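Local coordinates for protein HTH-type transcriptional regulator yiaJ (Escherichia coli, PDB 1YSQ) that represses transcription of the yiaKLMNOPQRS operon as a DNA-binding regulator of the IclR family, seen here as its C-terminal IclR-type effector-binding domain, at residues Met121-Val135 and Val148-Glu162. Residues are numbered along the deposited sequence; the frame is centred on the assembly and turned at random.
Sequences MDREENELGVSCIAV and VSISLSTSRLKQVGE. With PO4 (phosphate ion), chain C; PO4 (phosphate ion), chain B.
An antiparallel beta hairpin pairs Ser131 with Leu152 and Ile133 with Ile150, and helix 154-160 follows strand 146-153 and lies against the face that carries Ser131 and Ile133. The strand axes run 164° apart, and Ser131 N reaches Leu152 O at 3.0 Å. The ladder ends where Thr154 N, in the first turn of the helix, donates to Gly129 O from well above the carbonyl plane. Beside it Ser131 OG and Thr154 OG1 share a hydrogen bond of 2.8 Å. Glu124 crosses Thr154 at about a right angle, its CG 3.2 Å from Thr154 OG1, while Glu124 OE2 accepts from Gly129 N at 2.7 Å, on the anti side and 15° out of the carboxylate plane. Replacing Glu124 by an alanine would probably leave Gly129 N without this acceptor and take the side-chain cover off Thr154. In the GAF-like fold of IclR C-terminal domains, the two hairpin strands lie inside the antiparallel sheet, with 120-123 at its edge beside 130-137; helix 162-182 covers Val135 and Leu152, on the same face as Ile133. There Leu157, with CG anti to its own N (chi1 178°), sends CD2 to Ser131 CB at 3.6 Å and CD1 to Ile133 CD1 at 3.8 Å. Glu162 lays its carboxylate against Met121, OE2 lying 3.5 Å from Met121 CG. On the other face, Cys132 SG lies 3.6 Å from Ser151 OG, which is hydrogen-bonded to Asn30.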
# COMPACT_ATOMS: atom_id res chain seq x y z
N MET A 121 3.74 -6.28 2.45
CA MET A 121 2.75 -6.46 3.49
C MET A 121 3.02 -5.51 4.63
O MET A 121 4.17 -5.08 4.84
CB MET A 121 2.76 -7.91 3.99
CG MET A 121 1.89 -8.86 3.15
SD MET A 121 1.72 -10.50 3.97
CE MET A 121 0.45 -10.39 4.41
N ASP A 122 1.96 -5.16 5.34
CA ASP A 122 2.10 -4.63 6.67
C ASP A 122 1.79 -5.81 7.58
O ASP A 122 0.64 -6.24 7.67
CB ASP A 122 1.14 -3.46 6.90
CG ASP A 122 1.00 -3.10 8.38
OD1 ASP A 122 1.81 -3.60 9.21
OD2 ASP A 122 0.09 -2.35 8.79
N ARG A 123 2.83 -6.35 8.21
CA ARG A 123 2.70 -7.52 9.08
C ARG A 123 2.61 -7.04 10.51
O ARG A 123 3.57 -7.15 11.30
CB ARG A 123 3.90 -8.47 8.89
CG ARG A 123 3.96 -9.10 7.51
CD ARG A 123 5.21 -9.99 7.25
NE ARG A 123 5.26 -10.37 5.83
CZ ARG A 123 5.87 -9.65 4.88
NH1 ARG A 123 6.52 -8.53 5.17
NH2 ARG A 123 5.84 -10.07 3.61
N GLU A 124 1.44 -6.48 10.85
CA GLU A 124 1.20 -5.91 12.19
C GLU A 124 2.30 -4.92 12.64
O GLU A 124 2.75 -4.95 13.80
CB GLU A 124 1.03 -7.03 13.22
CG GLU A 124 -0.05 -8.05 12.86
CD GLU A 124 -0.12 -9.15 13.91
OE1 GLU A 124 0.55 -10.18 13.73
OE2 GLU A 124 -0.83 -8.96 14.92
N GLU A 125 2.72 -4.07 11.71
CA GLU A 125 3.75 -3.06 11.97
C GLU A 125 3.18 -1.73 12.47
O GLU A 125 3.92 -0.88 12.94
CB GLU A 125 4.60 -2.82 10.71
CG GLU A 125 5.37 -4.05 10.27
CD GLU A 125 5.69 -4.05 8.78
OE1 GLU A 125 6.15 -2.99 8.27
OE2 GLU A 125 5.46 -5.08 8.13
N ASN A 126 1.86 -1.55 12.35
CA ASN A 126 1.20 -0.36 12.88
C ASN A 126 0.39 -0.66 14.13
O ASN A 126 0.44 0.09 15.10
CB ASN A 126 0.27 0.25 11.84
CG ASN A 126 1.03 0.94 10.76
OD1 ASN A 126 1.40 2.12 10.89
ND2 ASN A 126 1.30 0.22 9.68
N GLU A 127 -0.36 -1.76 14.09
CA GLU A 127 -1.17 -2.19 15.21
C GLU A 127 -1.32 -3.70 15.16
O GLU A 127 -1.56 -4.29 14.09
CB GLU A 127 -2.55 -1.52 15.16
CG GLU A 127 -3.49 -1.98 16.26
CD GLU A 127 -4.88 -1.39 16.14
OE1 GLU A 127 -5.06 -0.36 15.45
OE2 GLU A 127 -5.79 -1.97 16.76
N LEU A 128 -1.17 -4.34 16.32
CA LEU A 128 -1.36 -5.78 16.39
C LEU A 128 -2.77 -6.09 15.95
O LEU A 128 -3.69 -5.31 16.23
CB LEU A 128 -1.09 -6.33 17.80
CG LEU A 128 0.34 -6.19 18.33
CD1 LEU A 128 0.44 -6.85 19.71
CD2 LEU A 128 1.39 -6.77 17.37
N GLY A 129 -2.92 -7.21 15.24
CA GLY A 129 -4.22 -7.61 14.73
C GLY A 129 -4.65 -6.98 13.41
O GLY A 129 -5.69 -7.34 12.88
N VAL A 130 -3.86 -6.04 12.88
CA VAL A 130 -4.16 -5.39 11.62
C VAL A 130 -3.01 -5.69 10.65
O VAL A 130 -1.84 -5.45 10.99
CB VAL A 130 -4.31 -3.85 11.78
CG1 VAL A 130 -4.56 -3.16 10.42
CG2 VAL A 130 -5.40 -3.51 12.81
N SER A 131 -3.36 -6.22 9.48
CA SER A 131 -2.41 -6.53 8.41
C SER A 131 -2.84 -5.86 7.11
O SER A 131 -4.02 -5.53 6.94
CB SER A 131 -2.35 -8.04 8.20
OG SER A 131 -1.87 -8.67 9.37
N CYS A 132 -1.90 -5.66 6.18
CA CYS A 132 -2.26 -5.16 4.85
C CYS A 132 -1.45 -5.86 3.78
O CYS A 132 -0.36 -6.37 4.05
CB CYS A 132 -2.03 -3.64 4.75
SG CYS A 132 -2.77 -2.76 6.15
N ILE A 133 -1.99 -5.88 2.55
CA ILE A 133 -1.24 -6.36 1.37
C ILE A 133 -1.29 -5.22 0.36
O ILE A 133 -2.36 -4.66 0.13
CB ILE A 133 -1.90 -7.61 0.74
CG1 ILE A 133 -2.19 -8.68 1.80
CG2 ILE A 133 -0.99 -8.22 -0.37
CD1 ILE A 133 -3.26 -9.68 1.34
N ALA A 134 -0.15 -4.89 -0.25
CA ALA A 134 -0.09 -3.73 -1.14
C ALA A 134 0.66 -4.08 -2.43
O ALA A 134 1.53 -4.98 -2.44
CB ALA A 134 0.58 -2.55 -0.43
N VAL A 135 0.30 -3.39 -3.51
CA VAL A 135 0.96 -3.53 -4.81
C VAL A 135 1.20 -2.16 -5.46
O VAL A 135 0.47 -1.20 -5.20
CB VAL A 135 0.13 -4.41 -5.80
CG1 VAL A 135 0.08 -5.87 -5.36
CG2 VAL A 135 -1.29 -3.84 -6.02
N VAL A 148 -1.91 0.44 -4.35
CA VAL A 148 -3.21 -0.00 -3.86
C VAL A 148 -2.96 -0.98 -2.72
O VAL A 148 -2.02 -1.77 -2.78
CB VAL A 148 -4.00 -0.78 -4.95
CG1 VAL A 148 -5.43 -1.14 -4.47
CG2 VAL A 148 -4.06 -0.02 -6.27
N SER A 149 -3.81 -0.95 -1.69
CA SER A 149 -3.69 -1.94 -0.62
C SER A 149 -5.03 -2.44 -0.11
O SER A 149 -6.06 -1.78 -0.29
CB SER A 149 -2.80 -1.40 0.52
OG SER A 149 -3.49 -0.47 1.33
N ILE A 150 -5.01 -3.64 0.48
CA ILE A 150 -6.18 -4.19 1.17
C ILE A 150 -5.84 -4.28 2.65
O ILE A 150 -4.79 -4.84 3.00
CB ILE A 150 -6.51 -5.62 0.63
CG1 ILE A 150 -6.92 -5.58 -0.85
CG2 ILE A 150 -7.61 -6.27 1.51
CD1 ILE A 150 -7.11 -6.99 -1.52
N SER A 151 -6.70 -3.75 3.53
CA SER A 151 -6.49 -3.91 4.97
C SER A 151 -7.51 -4.91 5.49
O SER A 151 -8.66 -4.91 5.04
CB SER A 151 -6.67 -2.59 5.75
OG SER A 151 -6.02 -1.48 5.13
N LEU A 152 -7.08 -5.73 6.44
CA LEU A 152 -7.96 -6.73 7.05
C LEU A 152 -7.33 -7.20 8.35
O LEU A 152 -6.16 -6.90 8.62
CB LEU A 152 -8.19 -7.91 6.09
CG LEU A 152 -7.05 -8.90 5.80
CD1 LEU A 152 -7.63 -10.14 5.10
CD2 LEU A 152 -5.94 -8.29 4.96
N SER A 153 -8.10 -7.92 9.17
CA SER A 153 -7.56 -8.48 10.41
C SER A 153 -6.51 -9.55 10.09
O SER A 153 -6.65 -10.33 9.13
CB SER A 153 -8.67 -9.08 11.29
OG SER A 153 -9.28 -10.18 10.65
N THR A 154 -5.47 -9.60 10.92
CA THR A 154 -4.42 -10.59 10.78
C THR A 154 -5.04 -12.00 10.84
O THR A 154 -4.64 -12.90 10.10
CB THR A 154 -3.43 -10.43 11.92
OG1 THR A 154 -2.95 -9.08 11.92
CG2 THR A 154 -2.18 -11.30 11.67
N SER A 155 -6.02 -12.12 11.72
CA SER A 155 -6.78 -13.34 11.91
C SER A 155 -7.40 -13.80 10.60
O SER A 155 -7.26 -14.97 10.20
CB SER A 155 -7.86 -13.10 12.95
OG SER A 155 -8.32 -14.33 13.43
N ARG A 156 -8.09 -12.88 9.92
CA ARG A 156 -8.72 -13.23 8.66
C ARG A 156 -7.68 -13.53 7.58
O ARG A 156 -7.84 -14.46 6.79
CB ARG A 156 -9.71 -12.15 8.18
CG ARG A 156 -10.46 -12.56 6.93
CD ARG A 156 -11.32 -13.80 7.12
NE ARG A 156 -12.13 -14.11 5.93
CZ ARG A 156 -12.60 -15.32 5.62
NH1 ARG A 156 -12.36 -16.37 6.39
NH2 ARG A 156 -13.31 -15.47 4.51
N LEU A 157 -6.60 -12.74 7.55
CA LEU A 157 -5.56 -12.96 6.55
C LEU A 157 -4.95 -14.37 6.65
O LEU A 157 -4.68 -15.03 5.63
CB LEU A 157 -4.47 -11.90 6.70
CG LEU A 157 -3.28 -12.01 5.74
CD1 LEU A 157 -3.75 -11.95 4.30
CD2 LEU A 157 -2.32 -10.90 6.06
N LYS A 158 -4.75 -14.84 7.87
CA LYS A 158 -4.22 -16.18 8.07
C LYS A 158 -5.19 -17.24 7.55
O LYS A 158 -4.77 -18.26 7.01
CB LYS A 158 -3.87 -16.40 9.54
CG LYS A 158 -2.50 -15.85 9.88
CD LYS A 158 -2.32 -15.63 11.37
CE LYS A 158 -0.99 -14.93 11.66
NZ LYS A 158 -0.85 -14.67 13.13
N GLN A 159 -6.49 -16.97 7.67
CA GLN A 159 -7.53 -17.87 7.21
C GLN A 159 -7.62 -17.95 5.69
O GLN A 159 -7.77 -19.03 5.13
CB GLN A 159 -8.89 -17.46 7.77
CG GLN A 159 -9.06 -17.64 9.26
CD GLN A 159 -10.46 -17.27 9.73
OE1 GLN A 159 -11.23 -16.68 8.98
NE2 GLN A 159 -10.80 -17.63 10.96
N VAL A 160 -7.53 -16.80 5.03
CA VAL A 160 -7.71 -16.76 3.57
C VAL A 160 -6.42 -16.87 2.75
O VAL A 160 -6.45 -17.41 1.65
CB VAL A 160 -8.52 -15.54 3.10
CG1 VAL A 160 -9.93 -15.65 3.65
CG2 VAL A 160 -7.88 -14.27 3.58
N GLY A 161 -5.32 -16.36 3.29
CA GLY A 161 -4.01 -16.44 2.66
C GLY A 161 -3.64 -15.18 1.87
O GLY A 161 -4.50 -14.60 1.18
N GLU A 162 -2.37 -14.78 1.96
CA GLU A 162 -1.89 -13.59 1.25
C GLU A 162 -1.97 -13.74 -0.26
O GLU A 162 -2.46 -12.84 -0.94
CB GLU A 162 -0.44 -13.18 1.62
CG GLU A 162 -0.03 -11.88 0.91
CD GLU A 162 1.46 -11.71 0.62
OE1 GLU A 162 2.27 -12.61 0.92
OE2 GLU A 162 1.82 -10.63 0.10
P PO4 C . -12.05 -8.83 8.24
O1 PO4 C . -13.13 -9.05 9.26
O2 PO4 C . -10.71 -9.08 8.86
O3 PO4 C . -12.34 -9.74 7.09
O4 PO4 C . -12.08 -7.41 7.72
P PO4 B . -0.83 0.78 4.02
O1 PO4 B . -0.15 -0.08 5.10
O2 PO4 B . -0.07 0.77 2.73
O3 PO4 B . -2.27 0.35 3.78
O4 PO4 B . -0.84 2.20 4.56
O HOH W 1 -6.55 -10.19 14.00